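Local coordinates for protein cytosine-specific methyltransferase (Escherichia coli O157:H7 EDL933, PDB 3G7U) that probably methylates cytosine in DNA at carbon 5, using S-adenosyl-L-methionine as methyl donor and releasing S-adenosyl-L-homocysteine, at residues 35-40 and 49-54; 26-31 and 64-69; 13-18 and 74-79; 19-24 and 331-336; 319-324 and 338-343. One frame throughout, in Å; residues are numbered along the deposited sequence.

Interaction 1. Residues 35-40 and 49-54; sequences HAINTH and HVQEDV
Ile-37 and His-40 of helix 34-43 meet His-49 and the backbone after it, where strand 48-50 closes a beta-alpha-beta unit that starts with strand 25-30. The polar half of the contact is a pair of imidazoles. ND1 of His-40 and NE2 of His-49 are 2.8 Å apart in a hydrogen bond, bent to 147° at the hydrogen, and either nitrogen could be the donor. Each nitrogen lies at the edge of the other ring, near its plane. The rings therefore meet rim to rim, with their planes turned 66° apart, and neither covers the other's face. His-40 can hold this bond because its CG is anti to the backbone N (chi1 -165°), and its second nitrogen, NE2, bonds to Ser-16 OG. With both nitrogens engaged, the buried ring is fixed in rotation. Histidine suits the place because its two ring nitrogens can link two neighbours at once.

In the crossover from strand 25-30 to strand 48-50, Ile-37 is the apolar residue that the helix turns toward the edge strand. Its long branch runs past the His-49 side chain in the opposite direction, bringing CG1 to 3.8 Å from His-49 CD2. Beyond this, CD1 reaches the backbone itself, 3.4 Å from Val-50 O, and lies 4.1 Å from Gln-51 CB. The Gln-51 chain is extended beyond CG, and its NE2 is hydrogen-bonded to Ile-32 O.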
# COMPACT_ATOMS: atom_id res chain seq x y z
N HIS A 35 -6.84 14.01 -3.25
CA HIS A 35 -5.52 13.73 -3.79
C HIS A 35 -5.22 12.22 -3.93
O HIS A 35 -4.64 11.79 -4.93
CB HIS A 35 -4.45 14.37 -2.91
CG HIS A 35 -4.53 15.86 -2.88
ND1 HIS A 35 -4.25 16.64 -3.98
CD2 HIS A 35 -4.93 16.71 -1.91
CE1 HIS A 35 -4.43 17.91 -3.68
NE2 HIS A 35 -4.84 17.98 -2.43
N ALA A 36 -5.59 11.46 -2.90
CA ALA A 36 -5.40 10.02 -2.89
C ALA A 36 -6.19 9.39 -4.01
O ALA A 36 -5.65 8.62 -4.79
CB ALA A 36 -5.81 9.44 -1.56
N ILE A 37 -7.48 9.75 -4.15
CA ILE A 37 -8.25 9.11 -5.21
C ILE A 37 -7.86 9.56 -6.61
O ILE A 37 -7.93 8.76 -7.56
CB ILE A 37 -9.79 9.23 -5.02
CG1 ILE A 37 -10.49 8.08 -5.77
CG2 ILE A 37 -10.31 10.62 -5.44
CD1 ILE A 37 -11.97 8.06 -5.56
N ASN A 38 -7.43 10.81 -6.78
CA ASN A 38 -6.91 11.22 -8.07
C ASN A 38 -5.68 10.41 -8.40
O ASN A 38 -5.49 9.99 -9.54
CB ASN A 38 -6.59 12.72 -8.06
CG ASN A 38 -7.84 13.57 -8.16
OD1 ASN A 38 -8.92 13.06 -8.46
ND2 ASN A 38 -7.70 14.87 -7.90
N THR A 39 -4.84 10.18 -7.42
CA THR A 39 -3.65 9.36 -7.69
C THR A 39 -4.00 7.90 -8.02
O THR A 39 -3.38 7.26 -8.90
CB THR A 39 -2.60 9.45 -6.57
OG1 THR A 39 -2.13 10.81 -6.54
CG2 THR A 39 -1.44 8.49 -6.84
N HIS A 40 -5.02 7.38 -7.34
CA HIS A 40 -5.48 6.03 -7.63
C HIS A 40 -5.91 6.00 -9.10
O HIS A 40 -5.51 5.07 -9.85
CB HIS A 40 -6.62 5.63 -6.68
CG HIS A 40 -6.89 4.17 -6.68
ND1 HIS A 40 -7.54 3.53 -7.73
CD2 HIS A 40 -6.66 3.21 -5.75
CE1 HIS A 40 -7.64 2.25 -7.46
NE2 HIS A 40 -7.14 2.03 -6.25
N HIS A 49 -13.98 5.16 -9.96
CA HIS A 49 -13.54 5.91 -8.76
C HIS A 49 -14.66 6.64 -8.15
O HIS A 49 -15.32 7.45 -8.82
CB HIS A 49 -12.39 6.85 -9.15
CG HIS A 49 -11.14 6.11 -9.45
ND1 HIS A 49 -10.83 5.66 -10.72
CD2 HIS A 49 -10.19 5.60 -8.63
CE1 HIS A 49 -9.73 4.93 -10.67
NE2 HIS A 49 -9.33 4.87 -9.42
N VAL A 50 -14.90 6.35 -6.88
CA VAL A 50 -16.02 6.94 -6.17
C VAL A 50 -15.41 7.68 -4.99
O VAL A 50 -14.85 7.04 -4.09
CB VAL A 50 -16.97 5.84 -5.72
CG1 VAL A 50 -18.05 6.38 -4.78
CG2 VAL A 50 -17.64 5.21 -6.95
N GLN A 51 -15.47 9.01 -5.04
CA GLN A 51 -14.97 9.82 -3.92
C GLN A 51 -16.08 10.04 -2.93
O GLN A 51 -16.86 10.96 -3.09
CB GLN A 51 -14.43 11.15 -4.42
CG GLN A 51 -13.77 11.97 -3.30
CD GLN A 51 -13.47 13.38 -3.70
OE1 GLN A 51 -13.56 13.76 -4.87
NE2 GLN A 51 -13.04 14.17 -2.73
N GLU A 52 -16.14 9.19 -1.91
CA GLU A 52 -17.31 9.13 -1.07
C GLU A 52 -16.95 8.61 0.31
O GLU A 52 -16.05 7.81 0.47
CB GLU A 52 -18.40 8.27 -1.73
CG GLU A 52 -19.82 8.50 -1.13
CD GLU A 52 -20.09 9.97 -1.04
OE1 GLU A 52 -20.47 10.50 -2.06
OE2 GLU A 52 -19.77 10.62 0.02
N ASP A 53 -17.70 9.11 1.28
CA ASP A 53 -17.82 8.60 2.60
C ASP A 53 -18.60 7.28 2.52
O ASP A 53 -19.76 7.25 2.05
CB ASP A 53 -18.62 9.66 3.35
CG ASP A 53 -18.62 9.47 4.86
OD1 ASP A 53 -18.69 8.33 5.34
OD2 ASP A 53 -18.60 10.50 5.57
N VAL A 54 -17.98 6.20 3.00
CA VAL A 54 -18.57 4.86 2.95
C VAL A 54 -19.89 4.81 3.76
O VAL A 54 -20.75 3.96 3.54
CB VAL A 54 -17.49 3.80 3.36
CG1 VAL A 54 -18.09 2.58 3.98
CG2 VAL A 54 -16.65 3.40 2.17

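Interaction 2. Residues 26-31 and 64-69; sequences VKMAVE and GFFKND
The methyl end of Met-28 is set between two phenylalanines that present different sides to it. Phe-66 offers a face: Met-28 CE stands 3.9 Å from the ring centroid and 24° off the normal, a CH-pi contact displaced toward the rim. Phe-65 offers an edge, with the same CE near its ring plane and 3.8 Å from Phe-65 CD2. The side chain of Met-28 crosses Phe-65 at about a right angle and Phe-66 obliquely. It leaves the backbone extended and turns only at its last torsion (chi3 -78°), which swings the methyl over the Phe-66 ring. The sulfur follows at a slant, SD lying 5.0 Å from the Phe-66 centroid in a Met-aromatic contact.

Here the last turn of helix 59-66 packs against strand 25-30 of the central Rossmann-like sheet, and unbranched, flexible methionine can fit between rings set at different angles. Lys-27 shares the task with its aliphatic base: CB lies 3.8 Å from Phe-66 CE1, while the chain bends so that NZ reaches a salt bridge with Asp-25. From the helix, Phe-66 also reaches Ile-6 of strand 4-8 and Leu-48 of strand 48-50.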
# COMPACT_ATOMS: atom_id res chain seq x y z
N VAL A 26 -9.62 -4.96 -10.27
CA VAL A 26 -10.05 -3.97 -9.25
C VAL A 26 -11.06 -3.10 -10.00
O VAL A 26 -10.68 -2.29 -10.85
CB VAL A 26 -8.87 -3.10 -8.75
CG1 VAL A 26 -9.39 -1.94 -7.81
CG2 VAL A 26 -7.84 -4.00 -8.01
N LYS A 27 -12.33 -3.35 -9.72
CA LYS A 27 -13.40 -2.73 -10.54
C LYS A 27 -13.77 -1.34 -10.04
O LYS A 27 -14.23 -0.50 -10.83
CB LYS A 27 -14.66 -3.60 -10.56
CG LYS A 27 -14.53 -4.90 -11.31
CD LYS A 27 -14.24 -4.63 -12.77
CE LYS A 27 -14.74 -5.76 -13.63
NZ LYS A 27 -14.26 -5.64 -15.02
N MET A 28 -13.52 -1.07 -8.77
CA MET A 28 -13.97 0.18 -8.16
C MET A 28 -13.04 0.47 -6.99
O MET A 28 -12.74 -0.44 -6.23
CB MET A 28 -15.41 0.08 -7.61
CG MET A 28 -16.01 1.37 -6.91
SD MET A 28 -17.72 1.10 -6.28
CE MET A 28 -18.44 1.27 -7.89
N ALA A 29 -12.63 1.73 -6.85
CA ALA A 29 -11.97 2.18 -5.61
C ALA A 29 -12.82 3.26 -4.95
O ALA A 29 -13.35 4.16 -5.65
CB ALA A 29 -10.58 2.73 -5.95
N VAL A 30 -13.00 3.19 -3.62
CA VAL A 30 -13.74 4.20 -2.89
C VAL A 30 -12.77 4.88 -1.92
O VAL A 30 -12.16 4.22 -1.08
CB VAL A 30 -14.94 3.63 -2.09
CG1 VAL A 30 -15.68 4.75 -1.30
CG2 VAL A 30 -15.93 2.90 -3.03
N GLU A 31 -12.64 6.18 -2.08
CA GLU A 31 -11.68 6.95 -1.23
C GLU A 31 -12.16 8.39 -1.10
O GLU A 31 -12.44 9.01 -2.10
CB GLU A 31 -10.30 6.90 -1.92
CG GLU A 31 -9.19 7.80 -1.32
CD GLU A 31 -9.00 7.59 0.16
OE1 GLU A 31 -8.86 6.44 0.60
OE2 GLU A 31 -9.02 8.59 0.92
N GLY A 64 -26.06 0.06 -8.14
CA GLY A 64 -26.48 1.20 -8.97
C GLY A 64 -25.35 1.90 -9.67
O GLY A 64 -25.48 2.32 -10.80
N PHE A 65 -24.20 2.02 -8.99
CA PHE A 65 -23.03 2.61 -9.64
C PHE A 65 -22.58 1.77 -10.80
O PHE A 65 -22.19 2.30 -11.84
CB PHE A 65 -21.84 2.66 -8.66
CG PHE A 65 -21.98 3.63 -7.51
CD1 PHE A 65 -22.88 4.70 -7.52
CD2 PHE A 65 -21.14 3.51 -6.41
CE1 PHE A 65 -22.98 5.58 -6.45
CE2 PHE A 65 -21.21 4.41 -5.33
CZ PHE A 65 -22.11 5.46 -5.36
N PHE A 66 -22.61 0.44 -10.64
CA PHE A 66 -22.15 -0.44 -11.70
C PHE A 66 -23.14 -0.59 -12.85
O PHE A 66 -22.74 -0.79 -13.99
CB PHE A 66 -21.86 -1.82 -11.14
CG PHE A 66 -20.53 -1.92 -10.45
CD1 PHE A 66 -19.35 -1.84 -11.16
CD2 PHE A 66 -20.49 -2.14 -9.08
CE1 PHE A 66 -18.11 -1.95 -10.49
CE2 PHE A 66 -19.25 -2.27 -8.41
CZ PHE A 66 -18.08 -2.18 -9.13
N LYS A 67 -24.42 -0.60 -12.48
CA LYS A 67 -25.56 -0.76 -13.43
C LYS A 67 -25.66 -2.11 -14.13
O LYS A 67 -26.53 -2.30 -14.97
CB LYS A 67 -25.53 0.32 -14.51
CG LYS A 67 -25.72 1.71 -13.99
CD LYS A 67 -25.91 2.70 -15.11
CE LYS A 67 -24.81 2.71 -16.14
NZ LYS A 67 -23.80 3.75 -15.89
N ASN A 68 -24.78 -3.05 -13.81
CA ASN A 68 -24.65 -4.22 -14.66
C ASN A 68 -24.60 -5.50 -13.85
O ASN A 68 -23.92 -6.45 -14.25
CB ASN A 68 -23.40 -4.11 -15.56
CG ASN A 68 -22.14 -3.91 -14.75
OD1 ASN A 68 -22.14 -4.13 -13.55
ND2 ASN A 68 -21.06 -3.47 -15.40
N ASP A 69 -25.27 -5.49 -12.69
CA ASP A 69 -25.31 -6.64 -11.79
C ASP A 69 -23.90 -7.26 -11.59
O ASP A 69 -23.77 -8.48 -11.56
CB ASP A 69 -26.26 -7.72 -12.32
CG ASP A 69 -27.71 -7.27 -12.34
OD1 ASP A 69 -28.05 -6.26 -11.66
OD2 ASP A 69 -28.52 -7.93 -13.04

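Interaction 3. Residues 13-18 and 74-79; sequences GGLSLG and GIIGGP
Leu-15 turns its CG anti to the backbone N (chi1 -170°), which carries the isobutyl group from helix 14-22 toward Ile-76 and Gly-77 on strand 74-77. Ile-76 answers with chi1 at 71°, placing CG1 between its own backbone N and carbonyl carbon and sending CD1 back toward the helix. This is helix-on-sheet packing in the Rossmann-like core of the class I methyltransferase fold, where helix 14-22 follows strand 4-8 and lies against neighbouring strand 74-77. The glycine-rich turn into the helix is consistent with the family's cofactor-binding motif, and strand 74-77 leads toward Cys-81, the predicted catalytic residue.

The two side chains lie alongside, pointing in opposite directions: Leu-15 CD2 comes to 3.9 Å from Ile-76 CG1, while Ile-76 CD1 comes to 4.0 Å from Leu-15 CG. Aliphatic residues suit this buried, apolar meeting, with the CD2 branch of Leu-15 doing most of the touching. Helix 353-367 packs against the same pair, Leu-360 touching both Leu-15 and Ile-76.

Glycines shape the backbone on both sides. Gly-13, the N-cap of the helix, has a positive phi at angles where a side chain would collide with the preceding carbonyl oxygen. Gly-77 is almost fully extended (phi 169°) under the same restriction. Leu-15 CD2 meets the strand backbone here, 3.6 Å from Gly-77 N and 3.8 Å from Gly-77 CA.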
# COMPACT_ATOMS: atom_id res chain seq x y z
N GLY A 13 -3.65 3.21 -3.70
CA GLY A 13 -3.80 1.89 -4.30
C GLY A 13 -2.69 0.88 -4.04
O GLY A 13 -2.41 0.04 -4.90
N GLY A 14 -2.04 0.97 -2.89
CA GLY A 14 -1.11 -0.11 -2.47
C GLY A 14 -1.81 -1.49 -2.46
O GLY A 14 -1.30 -2.44 -3.05
N LEU A 15 -2.95 -1.59 -1.79
CA LEU A 15 -3.66 -2.87 -1.69
C LEU A 15 -4.27 -3.21 -3.05
O LEU A 15 -4.30 -4.37 -3.43
CB LEU A 15 -4.76 -2.76 -0.62
CG LEU A 15 -5.45 -4.04 -0.22
CD1 LEU A 15 -4.43 -4.92 0.60
CD2 LEU A 15 -6.65 -3.68 0.65
N SER A 16 -4.72 -2.19 -3.78
CA SER A 16 -5.24 -2.37 -5.15
C SER A 16 -4.20 -2.99 -6.08
O SER A 16 -4.50 -3.90 -6.88
CB SER A 16 -5.66 -1.05 -5.78
OG SER A 16 -6.91 -0.63 -5.27
N LEU A 17 -2.97 -2.50 -5.98
CA LEU A 17 -1.89 -3.02 -6.87
C LEU A 17 -1.60 -4.47 -6.48
O LEU A 17 -1.37 -5.32 -7.35
CB LEU A 17 -0.63 -2.17 -6.74
CG LEU A 17 0.57 -2.69 -7.55
CD1 LEU A 17 0.17 -2.90 -9.04
CD2 LEU A 17 1.76 -1.72 -7.41
N GLY A 18 -1.60 -4.75 -5.19
CA GLY A 18 -1.48 -6.14 -4.71
C GLY A 18 -2.57 -7.02 -5.30
O GLY A 18 -2.29 -8.11 -5.79
N GLY A 74 -14.78 -10.05 -4.28
CA GLY A 74 -14.06 -9.70 -3.04
C GLY A 74 -14.28 -8.27 -2.63
O GLY A 74 -14.36 -7.41 -3.49
N ILE A 75 -14.42 -8.00 -1.33
CA ILE A 75 -14.35 -6.62 -0.82
C ILE A 75 -13.05 -6.52 0.01
O ILE A 75 -12.87 -7.30 0.97
CB ILE A 75 -15.56 -6.29 0.04
CG1 ILE A 75 -16.78 -6.11 -0.89
CG2 ILE A 75 -15.40 -4.96 0.82
CD1 ILE A 75 -18.07 -6.08 -0.12
N ILE A 76 -12.15 -5.61 -0.41
CA ILE A 76 -10.87 -5.45 0.28
C ILE A 76 -10.80 -4.00 0.76
O ILE A 76 -11.49 -3.13 0.23
CB ILE A 76 -9.68 -5.86 -0.60
CG1 ILE A 76 -9.46 -4.87 -1.74
CG2 ILE A 76 -9.91 -7.34 -1.16
CD1 ILE A 76 -8.36 -5.22 -2.75
N GLY A 77 -10.02 -3.73 1.79
CA GLY A 77 -9.86 -2.33 2.12
C GLY A 77 -9.17 -2.12 3.45
O GLY A 77 -8.79 -3.09 4.11
N GLY A 78 -9.08 -0.86 3.84
CA GLY A 78 -8.53 -0.49 5.16
C GLY A 78 -9.53 0.23 6.04
O GLY A 78 -9.52 1.44 6.08
N PRO A 79 -10.37 -0.51 6.78
CA PRO A 79 -11.34 0.19 7.60
C PRO A 79 -10.60 1.02 8.66
O PRO A 79 -9.67 0.51 9.29
CB PRO A 79 -12.13 -0.94 8.25
CG PRO A 79 -11.33 -2.10 8.15
CD PRO A 79 -10.52 -1.97 6.90

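Interaction 4. Residues 19-24 and 331-336; sequences AARAGF and PDWFRF
Arg-21 brings one guanidinium nitrogen to Pro-331 and Trp-333: NH2 lies 3.8 Å from Pro-331 CB and 3.7 Å from Trp-333 CZ2. The contact joins the last turn of helix 14-22 to a type I beta turn, Pro-331 to Phe-334, in the connection between helices 321-328 and 340-348. The guanidinium plane stands 80° to the indole plane and NH2 approaches the ring obliquely, a slanting van der Waals meeting and no flat stack.

Around this first shell, carbonyl oxygens hold the charged group. Arg-21 NH2 is hydrogen-bonded to Lys-229 O and Gly-232 O, and NE to Gln-233 O. Gly-232 O also accepts from Trp-333 NE1, so a single carbonyl ties arginine and tryptophan together. Arginine suits the site because its chain, extended from CG to NE, is long enough to reach the turn and still bring several N-H groups to those carbonyls.

Each partner sits by a turn of the backbone. Behind Arg-21 the helix stops in a Schellman motif, with Gly-23 at positive phi, Phe-24 N bonded to Ala-19 O and Gly-23 N to Ala-20 O. On the other side, proline stiffens the start of the beta turn, closed by Phe-334 N to Pro-331 O at 3.1 Å. Trp-333 folds back over that proline (chi1 52°), and Pro-331 CG sits 3.5 Å above the indole plane, offset toward its rim.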
# COMPACT_ATOMS: atom_id res chain seq x y z
N ALA A 19 -3.82 -6.53 -5.29
CA ALA A 19 -4.93 -7.31 -5.81
C ALA A 19 -4.75 -7.57 -7.29
O ALA A 19 -4.92 -8.71 -7.77
CB ALA A 19 -6.27 -6.59 -5.55
N ALA A 20 -4.40 -6.52 -8.03
CA ALA A 20 -4.31 -6.60 -9.49
C ALA A 20 -3.18 -7.54 -9.91
O ALA A 20 -3.32 -8.34 -10.85
CB ALA A 20 -4.10 -5.18 -10.09
N ARG A 21 -2.06 -7.46 -9.21
CA ARG A 21 -0.92 -8.35 -9.52
C ARG A 21 -1.25 -9.84 -9.17
O ARG A 21 -0.81 -10.76 -9.87
CB ARG A 21 0.35 -7.88 -8.81
CG ARG A 21 1.02 -6.68 -9.45
CD ARG A 21 2.32 -6.37 -8.73
NE ARG A 21 3.25 -5.66 -9.60
CZ ARG A 21 4.34 -5.02 -9.18
NH1 ARG A 21 4.62 -4.97 -7.89
NH2 ARG A 21 5.14 -4.43 -10.08
N ALA A 22 -2.07 -10.05 -8.15
CA ALA A 22 -2.52 -11.37 -7.74
C ALA A 22 -3.55 -11.96 -8.69
O ALA A 22 -3.85 -13.14 -8.57
CB ALA A 22 -3.12 -11.33 -6.32
N GLY A 23 -4.07 -11.16 -9.62
CA GLY A 23 -5.00 -11.67 -10.65
C GLY A 23 -6.43 -11.16 -10.58
O GLY A 23 -7.21 -11.43 -11.49
N PHE A 24 -6.77 -10.39 -9.54
CA PHE A 24 -8.08 -9.79 -9.42
C PHE A 24 -8.25 -8.58 -10.33
O PHE A 24 -7.28 -7.91 -10.71
CB PHE A 24 -8.35 -9.39 -7.97
CG PHE A 24 -8.40 -10.53 -7.02
CD1 PHE A 24 -9.55 -11.33 -6.92
CD2 PHE A 24 -7.33 -10.79 -6.18
CE1 PHE A 24 -9.60 -12.40 -6.00
CE2 PHE A 24 -7.38 -11.82 -5.27
CZ PHE A 24 -8.52 -12.64 -5.17
N PRO A 331 6.37 -0.11 -7.29
CA PRO A 331 7.24 -0.15 -8.46
C PRO A 331 7.59 1.24 -8.96
O PRO A 331 6.86 2.21 -8.71
CB PRO A 331 6.38 -0.83 -9.51
CG PRO A 331 4.96 -0.64 -9.08
CD PRO A 331 4.96 -0.44 -7.61
N ASP A 332 8.70 1.36 -9.69
CA ASP A 332 9.11 2.66 -10.24
C ASP A 332 8.15 3.29 -11.20
O ASP A 332 8.19 4.51 -11.37
CB ASP A 332 10.47 2.55 -10.95
CG ASP A 332 11.62 2.60 -10.01
OD1 ASP A 332 11.43 2.85 -8.80
OD2 ASP A 332 12.77 2.43 -10.49
N TRP A 333 7.27 2.50 -11.82
CA TRP A 333 6.27 3.02 -12.77
C TRP A 333 4.99 3.57 -12.11
O TRP A 333 4.17 4.16 -12.77
CB TRP A 333 5.94 1.97 -13.86
CG TRP A 333 5.53 0.60 -13.33
CD1 TRP A 333 6.33 -0.49 -13.21
CD2 TRP A 333 4.21 0.18 -12.88
NE1 TRP A 333 5.61 -1.57 -12.74
CE2 TRP A 333 4.30 -1.19 -12.53
CE3 TRP A 333 2.96 0.83 -12.76
CZ2 TRP A 333 3.21 -1.93 -12.04
CZ3 TRP A 333 1.88 0.11 -12.28
CH2 TRP A 333 2.00 -1.26 -11.92
N PHE A 334 4.88 3.39 -10.79
CA PHE A 334 3.73 3.91 -10.05
C PHE A 334 3.94 5.42 -9.87
O PHE A 334 5.01 5.87 -9.48
CB PHE A 334 3.60 3.18 -8.70
CG PHE A 334 2.25 3.31 -8.07
CD1 PHE A 334 1.28 2.32 -8.29
CD2 PHE A 334 1.93 4.43 -7.32
CE1 PHE A 334 -0.01 2.44 -7.74
CE2 PHE A 334 0.63 4.55 -6.74
CZ PHE A 334 -0.32 3.54 -6.97
N ARG A 335 2.91 6.21 -10.16
CA ARG A 335 3.07 7.66 -10.19
C ARG A 335 2.35 8.28 -9.01
O ARG A 335 1.18 8.00 -8.79
CB ARG A 335 2.47 8.20 -11.47
CG ARG A 335 2.81 9.68 -11.72
CD ARG A 335 2.31 10.10 -13.10
NE ARG A 335 2.61 11.50 -13.36
CZ ARG A 335 2.70 12.05 -14.57
NH1 ARG A 335 2.55 11.28 -15.65
NH2 ARG A 335 2.99 13.36 -14.70
N PHE A 336 3.05 9.12 -8.25
CA PHE A 336 2.43 9.74 -7.06
C PHE A 336 2.15 11.21 -7.33
O PHE A 336 2.52 11.73 -8.38
CB PHE A 336 3.36 9.63 -5.85
CG PHE A 336 3.57 8.22 -5.42
CD1 PHE A 336 2.66 7.63 -4.56
CD2 PHE A 336 4.61 7.45 -5.95
CE1 PHE A 336 2.80 6.28 -4.21
CE2 PHE A 336 4.76 6.09 -5.61
CZ PHE A 336 3.86 5.51 -4.72

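Interaction 5. Residues 319-324 and 338-343; sequences ITPREA and VTKWHS
Two helix N-termini meet where Pro-321, in the first turn of helix 321-328, packs against Lys-340 and Ser-343 of helix 340-348. CB and CG of the pyrrolidine ring do the touching. In the conformers described for Lys-340 and Ser-343, Pro-321 CG lies 3.7 Å from Lys-340 CG, the two side chains crossing obliquely, and Pro-321 CB lies 3.3 Å from Ser-343 OG. Ser-343 has chi1 at 58° in this conformer, which folds OG back beside its own helix, near the carbonyls of Thr-339 and Lys-340. Lys-340 contributes only its aliphatic base. Beyond CG the chain, in the conformer described, bends at chi3 and chi4 and carries NZ away to Asn-207 OD1 and Thr-256 OG1, which suits a lysine whose stem is buried while its ammonium needs polar company.

Proline is at home in a first helical turn, where the missing backbone N-H costs no helical hydrogen bond. Immediately before it, Thr-320 caps the helix: OG1 accepts from Glu-323 N at 3.0 Å, and Thr-320 N gives its hydrogen to Glu-323 OE1 at 2.9 Å, the carboxylate being met from above its plane. Glu-323 OE1 also forms a salt bridge with Arg-317. The second helix starts in a related way, Thr-339 OG1 accepting from His-342 N at 3.2 Å. Threonine is a common N-cap, and the reciprocal pair of Thr-320 and Glu-323 is a classic capping box.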
# COMPACT_ATOMS: atom_id res chain seq x y z
N ILE A 319 15.39 11.32 2.51
CA ILE A 319 15.16 10.56 1.27
C ILE A 319 14.13 11.28 0.37
O ILE A 319 13.37 12.12 0.87
CB ILE A 319 14.72 9.08 1.57
CG1 ILE A 319 13.41 9.04 2.38
CG2 ILE A 319 15.92 8.31 2.27
CD1 ILE A 319 12.88 7.59 2.60
N THR A 320 14.09 10.93 -0.92
CA THR A 320 13.17 11.49 -1.86
C THR A 320 11.87 10.68 -1.84
O THR A 320 11.83 9.56 -1.33
CB THR A 320 13.72 11.42 -3.30
OG1 THR A 320 13.84 10.05 -3.66
CG2 THR A 320 15.08 12.08 -3.39
N PRO A 321 10.79 11.27 -2.37
CA PRO A 321 9.58 10.44 -2.48
C PRO A 321 9.80 9.13 -3.24
O PRO A 321 9.23 8.09 -2.88
CB PRO A 321 8.62 11.35 -3.28
CG PRO A 321 9.03 12.71 -2.93
CD PRO A 321 10.56 12.67 -2.75
N ARG A 322 10.60 9.16 -4.30
CA ARG A 322 10.79 7.91 -5.05
C ARG A 322 11.56 6.89 -4.22
O ARG A 322 11.27 5.70 -4.26
CB ARG A 322 11.49 8.15 -6.40
CG ARG A 322 11.79 6.89 -7.25
CD ARG A 322 10.57 6.02 -7.57
NE ARG A 322 9.59 6.73 -8.38
CZ ARG A 322 8.33 6.33 -8.55
NH1 ARG A 322 7.90 5.20 -8.00
NH2 ARG A 322 7.51 7.05 -9.32
N GLU A 323 12.50 7.36 -3.40
CA GLU A 323 13.22 6.45 -2.50
C GLU A 323 12.30 5.83 -1.47
O GLU A 323 12.37 4.63 -1.22
CB GLU A 323 14.39 7.18 -1.82
CG GLU A 323 15.53 7.45 -2.84
CD GLU A 323 16.59 8.47 -2.37
OE1 GLU A 323 16.38 9.18 -1.37
OE2 GLU A 323 17.65 8.58 -3.06
N ALA A 324 11.42 6.65 -0.88
CA ALA A 324 10.42 6.14 0.03
C ALA A 324 9.49 5.12 -0.64
O ALA A 324 9.14 4.08 -0.01
CB ALA A 324 9.60 7.29 0.60
N VAL A 338 2.64 15.14 -7.37
CA VAL A 338 3.88 15.89 -7.67
C VAL A 338 4.62 16.45 -6.45
O VAL A 338 5.87 16.52 -6.45
CB VAL A 338 3.65 17.03 -8.72
CG1 VAL A 338 3.40 16.46 -10.10
CG2 VAL A 338 2.51 17.98 -8.32
N THR A 339 3.89 16.83 -5.40
CA THR A 339 4.53 17.48 -4.25
C THR A 339 5.06 16.43 -3.30
O THR A 339 4.44 15.36 -3.20
CB THR A 339 3.53 18.35 -3.46
OG1 THR A 339 2.48 17.51 -2.97
CG2 THR A 339 2.90 19.46 -4.35
N LYS A 340 6.17 16.74 -2.63
CA LYS A 340 6.76 15.87 -1.62
C LYS A 340 5.81 15.65 -0.46
O LYS A 340 5.66 14.54 0.02
CB LYS A 340 8.07 16.46 -1.09
CG LYS A 340 9.23 16.34 -2.07
CD LYS A 340 10.48 16.98 -1.50
CE LYS A 340 10.49 18.49 -1.72
NZ LYS A 340 10.51 18.87 -3.15
N TRP A 341 5.17 16.73 -0.03
CA TRP A 341 4.23 16.71 1.06
C TRP A 341 3.15 15.62 0.85
O TRP A 341 2.92 14.78 1.72
CB TRP A 341 3.55 18.09 1.15
CG TRP A 341 2.38 18.06 2.01
CD1 TRP A 341 1.07 17.93 1.63
CD2 TRP A 341 2.38 18.07 3.43
NE1 TRP A 341 0.26 17.87 2.73
CE2 TRP A 341 1.04 17.97 3.86
CE3 TRP A 341 3.40 18.17 4.40
CZ2 TRP A 341 0.68 17.97 5.20
CZ3 TRP A 341 3.04 18.17 5.74
CH2 TRP A 341 1.69 18.07 6.13
N HIS A 342 2.51 15.65 -0.31
CA HIS A 342 1.42 14.70 -0.59
C HIS A 342 1.94 13.31 -0.88
O HIS A 342 1.38 12.36 -0.37
CB HIS A 342 0.52 15.19 -1.73
CG HIS A 342 -0.37 16.32 -1.31
ND1 HIS A 342 -1.28 16.20 -0.28
CD2 HIS A 342 -0.47 17.59 -1.77
CE1 HIS A 342 -1.91 17.35 -0.13
NE2 HIS A 342 -1.44 18.21 -1.02
N SER A 343 3.00 13.19 -1.67
CA SER A 343 3.49 11.87 -2.05
C SER A 343 3.96 11.08 -0.82
O SER A 343 3.67 9.90 -0.71
CB SER A 343 4.56 11.98 -3.14
OG SER A 343 5.66 12.80 -2.71

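Overall arrangement
Interactions 1, 2 and 3 all reach the mixed seven-stranded sheet, their centres 12 to 14 Å apart. Along the chain, interaction 1 is nested within the loop closed by interaction 2, and that within interaction 3. Interactions 3 and 4 share helix 14-22, with centres 11 Å apart, and interaction 4 ties this N-terminal helix to a turn more than 300 residues later. Interaction 5 crosses interaction 4 in chain order, about 18 Å away between centres, and Arg-322 NH2 bonds to Phe-334 O between them. The late segment 331-336 packs on helix 14-22, next to the central sheet, so residues from both ends of the chain complete that side of the core.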